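Local coordinates for protein extracellular ligand-binding receptor (PDB 4EYO) that binds 4'-hydroxycinnamic acid and probably serves an ABC transporter as a periplasmic solute-binding protein, at residues I97-L102 against V113-P118. Residues are numbered along the deposited sequence; the frame is centred on the assembly and turned at random.
Sequences IALAPL and VVMPQP. With HC4 (4'-hydroxycinnamic acid), chain B.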
ATOM      1  N   ILE A  97      -9.180   7.997   2.970  1.00 15.59           N
ATOM      2  CA  ILE A  97      -8.532   7.184   1.947  1.00 15.48           C
ATOM      3  C   ILE A  97      -7.250   6.635   2.554  1.00 17.15           C
ATOM      4  O   ILE A  97      -6.313   7.422   2.817  1.00 17.13           O
ATOM      5  CB  ILE A  97      -8.221   7.988   0.668  1.00 16.00           C
ATOM      6  CG1 ILE A  97      -9.536   8.480   0.032  1.00 15.45           C
ATOM      7  CG2 ILE A  97      -7.501   7.077  -0.355  1.00 17.53           C
ATOM      8  CD1 ILE A  97      -9.292   9.371  -1.176  1.00 17.79           C
ATOM      9  N   ALA A  98      -7.245   5.326   2.847  1.00 15.21           N
ATOM     10  CA  ALA A  98      -6.099   4.649   3.417  1.00 18.24           C
ATOM     11  C   ALA A  98      -4.946   4.490   2.391  1.00 17.69           C
ATOM     12  O   ALA A  98      -5.147   4.076   1.202  1.00 18.78           O
ATOM     13  CB  ALA A  98      -6.510   3.275   3.974  1.00 18.30           C
ATOM     14  N   LEU A  99      -3.727   4.779   2.844  1.00 19.97           N
ATOM     15  CA  LEU A  99      -2.543   4.578   1.987  1.00 18.69           C
ATOM     16  C   LEU A  99      -1.750   3.300   2.363  1.00 20.74           C
ATOM     17  O   LEU A  99      -0.687   3.032   1.795  1.00 20.85           O
ATOM     18  CB  LEU A  99      -1.652   5.834   1.974  1.00 20.71           C
ATOM     19  CG  LEU A  99      -2.333   7.144   1.529  1.00 20.39           C
ATOM     20  CD1 LEU A  99      -1.321   8.279   1.513  1.00 22.18           C
ATOM     21  CD2 LEU A  99      -3.005   7.013   0.146  1.00 22.02           C
ATOM     22  N   ALA A 100      -2.279   2.499   3.300  1.00 18.75           N
ATOM     23  CA  ALA A 100      -1.673   1.198   3.670  1.00 20.50           C
ATOM     24  C   ALA A 100      -2.819   0.198   3.737  1.00 22.00           C
ATOM     25  O   ALA A 100      -3.964   0.618   3.929  1.00 25.20           O
ATOM     26  CB  ALA A 100      -0.961   1.294   5.042  1.00 20.91           C
ATOM     27  N   PRO A 101      -2.543  -1.125   3.623  1.00 23.19           N
ATOM     28  CA  PRO A 101      -3.633  -2.100   3.768  1.00 24.40           C
ATOM     29  C   PRO A 101      -4.271  -1.973   5.170  1.00 27.71           C
ATOM     30  O   PRO A 101      -3.614  -1.537   6.134  1.00 32.82           O
ATOM     31  CB  PRO A 101      -2.919  -3.452   3.579  1.00 30.37           C
ATOM     32  CG  PRO A 101      -1.641  -3.120   2.868  1.00 29.96           C
ATOM     33  CD  PRO A 101      -1.243  -1.799   3.460  1.00 24.72           C
ATOM     34  N   LEU A 102      -5.541  -2.326   5.272  1.00 25.37           N
ATOM     35  CA  LEU A 102      -6.356  -2.078   6.462  1.00 28.11           C
ATOM     36  C   LEU A 102      -7.270  -3.329   6.567  1.00 26.63           C
ATOM     37  O   LEU A 102      -7.946  -3.654   5.574  1.00 25.12           O
ATOM     38  CB  LEU A 102      -7.189  -0.783   6.163  1.00 25.80           C
ATOM     39  CG  LEU A 102      -8.308  -0.346   7.072  1.00 26.50           C
ATOM     40  CD1 LEU A 102      -7.809   0.117   8.431  1.00 22.65           C
ATOM     41  CD2 LEU A 102      -9.097   0.780   6.413  1.00 29.93           C
ATOM     42  N   VAL A 113     -12.020   3.983   2.412  1.00 15.40           N
ATOM     43  CA  VAL A 113     -11.634   3.154   1.244  1.00 14.29           C
ATOM     44  C   VAL A 113     -10.105   2.996   1.238  1.00 16.87           C
ATOM     45  O   VAL A 113      -9.388   3.705   1.999  1.00 15.19           O
ATOM     46  CB  VAL A 113     -12.101   3.738  -0.114  1.00 16.94           C
ATOM     47  CG1 VAL A 113     -13.619   3.751  -0.228  1.00 15.55           C
ATOM     48  CG2 VAL A 113     -11.489   5.107  -0.367  1.00 16.93           C
ATOM     49  N   VAL A 114      -9.596   2.105   0.378  1.00 15.94           N
ATOM     50  CA  VAL A 114      -8.214   1.600   0.534  1.00 15.48           C
ATOM     51  C   VAL A 114      -7.478   1.634  -0.809  1.00 16.92           C
ATOM     52  O   VAL A 114      -7.943   1.032  -1.805  1.00 18.77           O
ATOM     53  CB  VAL A 114      -8.167   0.176   1.155  1.00 15.96           C
ATOM     54  CG1 VAL A 114      -6.727  -0.254   1.460  1.00 20.11           C
ATOM     55  CG2 VAL A 114      -9.002   0.064   2.435  1.00 16.99           C
HETATM   56  N   MSE A 115      -6.369   2.356  -0.865  1.00 15.94           N
HETATM   57  CA  MSE A 115      -5.589   2.374  -2.099  1.00 17.03           C
HETATM   58  C   MSE A 115      -4.771   1.086  -2.355  1.00 18.87           C
HETATM   59  O   MSE A 115      -4.859   0.517  -3.471  1.00 17.82           O
HETATM   60  CB  MSE A 115      -4.707   3.639  -2.179  1.00 17.45           C
HETATM   61  CG  MSE A 115      -5.525   4.979  -2.194  1.00 19.80           C
HETATM   62 SE   MSE A 115      -6.597   5.168  -3.835  0.75 18.26          SE
HETATM   63  CE  MSE A 115      -8.199   4.543  -3.068  1.00 18.43           C
ATOM     64  N   PRO A 116      -3.992   0.602  -1.348  1.00 17.89           N
ATOM     65  CA  PRO A 116      -3.222  -0.612  -1.646  1.00 20.75           C
ATOM     66  C   PRO A 116      -4.075  -1.839  -1.986  1.00 20.73           C
ATOM     67  O   PRO A 116      -5.201  -1.991  -1.479  1.00 20.93           O
ATOM     68  CB  PRO A 116      -2.431  -0.866  -0.352  1.00 20.20           C
ATOM     69  CG  PRO A 116      -2.326   0.465   0.296  1.00 20.06           C
ATOM     70  CD  PRO A 116      -3.609   1.177  -0.028  1.00 18.66           C
ATOM     71  N   GLN A 117      -3.517  -2.709  -2.833  1.00 19.45           N
ATOM     72  CA  GLN A 117      -4.180  -3.943  -3.274  1.00 19.89           C
ATOM     73  C   GLN A 117      -4.482  -4.829  -2.051  1.00 19.90           C
ATOM     74  O   GLN A 117      -3.652  -4.933  -1.116  1.00 20.65           O
ATOM     75  CB  GLN A 117      -3.306  -4.708  -4.261  1.00 17.58           C
ATOM     76  CG  GLN A 117      -3.125  -3.968  -5.602  1.00 21.17           C
ATOM     77  CD  GLN A 117      -2.005  -2.942  -5.604  1.00 18.89           C
ATOM     78  OE1 GLN A 117      -1.312  -2.745  -4.594  1.00 22.41           O
ATOM     79  NE2 GLN A 117      -1.818  -2.266  -6.754  1.00 22.46           N
ATOM     80  N   PRO A 118      -5.684  -5.421  -2.015  1.00 20.64           N
ATOM     81  CA  PRO A 118      -5.966  -6.303  -0.896  1.00 22.85           C
ATOM     82  C   PRO A 118      -5.017  -7.504  -0.921  1.00 21.65           C
ATOM     83  O   PRO A 118      -4.586  -7.938  -1.998  1.00 22.67           O
ATOM     84  CB  PRO A 118      -7.424  -6.723  -1.124  1.00 24.72           C
ATOM     85  CG  PRO A 118      -7.692  -6.487  -2.567  1.00 23.55           C
ATOM     86  CD  PRO A 118      -6.764  -5.407  -3.027  1.00 21.76           C
TER
HETATM   87  C1  HC4 B 401       2.869  -2.360   6.432  1.00 25.56           C
HETATM   88  O1  HC4 B 401       4.097  -2.317   6.684  1.00 27.12           O
HETATM   89  O2  HC4 B 401       1.996  -2.415   7.343  1.00 20.18           O
HETATM   90  C2  HC4 B 401       2.393  -2.368   5.038  1.00 21.42           C
HETATM   91  C3  HC4 B 401       2.814  -1.502   4.101  1.00 21.63           C
HETATM   92  C1' HC4 B 401       2.245  -1.544   2.715  1.00 20.10           C
HETATM   93  C2' HC4 B 401       2.084  -0.303   2.070  1.00 23.87           C
HETATM   94  C3' HC4 B 401       1.594  -0.199   0.768  1.00 21.55           C
HETATM   95  C4' HC4 B 401       1.283  -1.383   0.096  1.00 22.08           C
HETATM   96  C5' HC4 B 401       1.425  -2.640   0.720  1.00 18.92           C
HETATM   97  C6' HC4 B 401       1.933  -2.729   2.031  1.00 21.78           C
HETATM   98  O4' HC4 B 401       0.792  -1.280  -1.175  1.00 22.90           O
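I97 and M115, a selenomethionine, meet tightly, I97 CG2 pressing on M115 CG at 3.4 Å. The I97 methyl stands anti to the backbone N, while the M115 chain bends at chi2 (-66°) and chi3, bringing CE back alongside the same methyl. I97 CG1 runs alongside V113 CG2 on the same face of the sheet. Between the backbones, A98 is gripped from both its polar atoms: its N donates to V113 O (2.8 Å), in the carbonyl plane, and its O accepts from M115 N at 3.0 Å. On the other sheet face, A98 CB and V114 lie together, and L102 CD2 reaches V114 CG2 (4.0 Å).

Strands 96-98 and 112-114 are parallel neighbours of a beta-alpha-beta unit, the latter at the sheet's edge; past their C-terminal ends both strands give way to loops that meet the ligand, as in two-lobed periplasmic binding proteins. There P116 CG packs under the peptide that follows L99, 3.4 Å from L99 O, and P116 CB touches P101 CG at 4.0 Å. P101 CD lies over one face of the 4'-hydroxycinnamic acid ring, 3.6 Å from C1', and P116 CB sits 3.4 Å from the phenol oxygen O4'. An alanine in place of P101 would probably uncover that ring face and open a gap beside P116 CB.

A100 O is buried without a polar partner, with V114 CG1 against it. Outward, T79 OG1 bonds to P101 O while T79 N holds the ligand; Y333 OH bonds to M115 O, and H286, itself bonded to the ligand, touches P116.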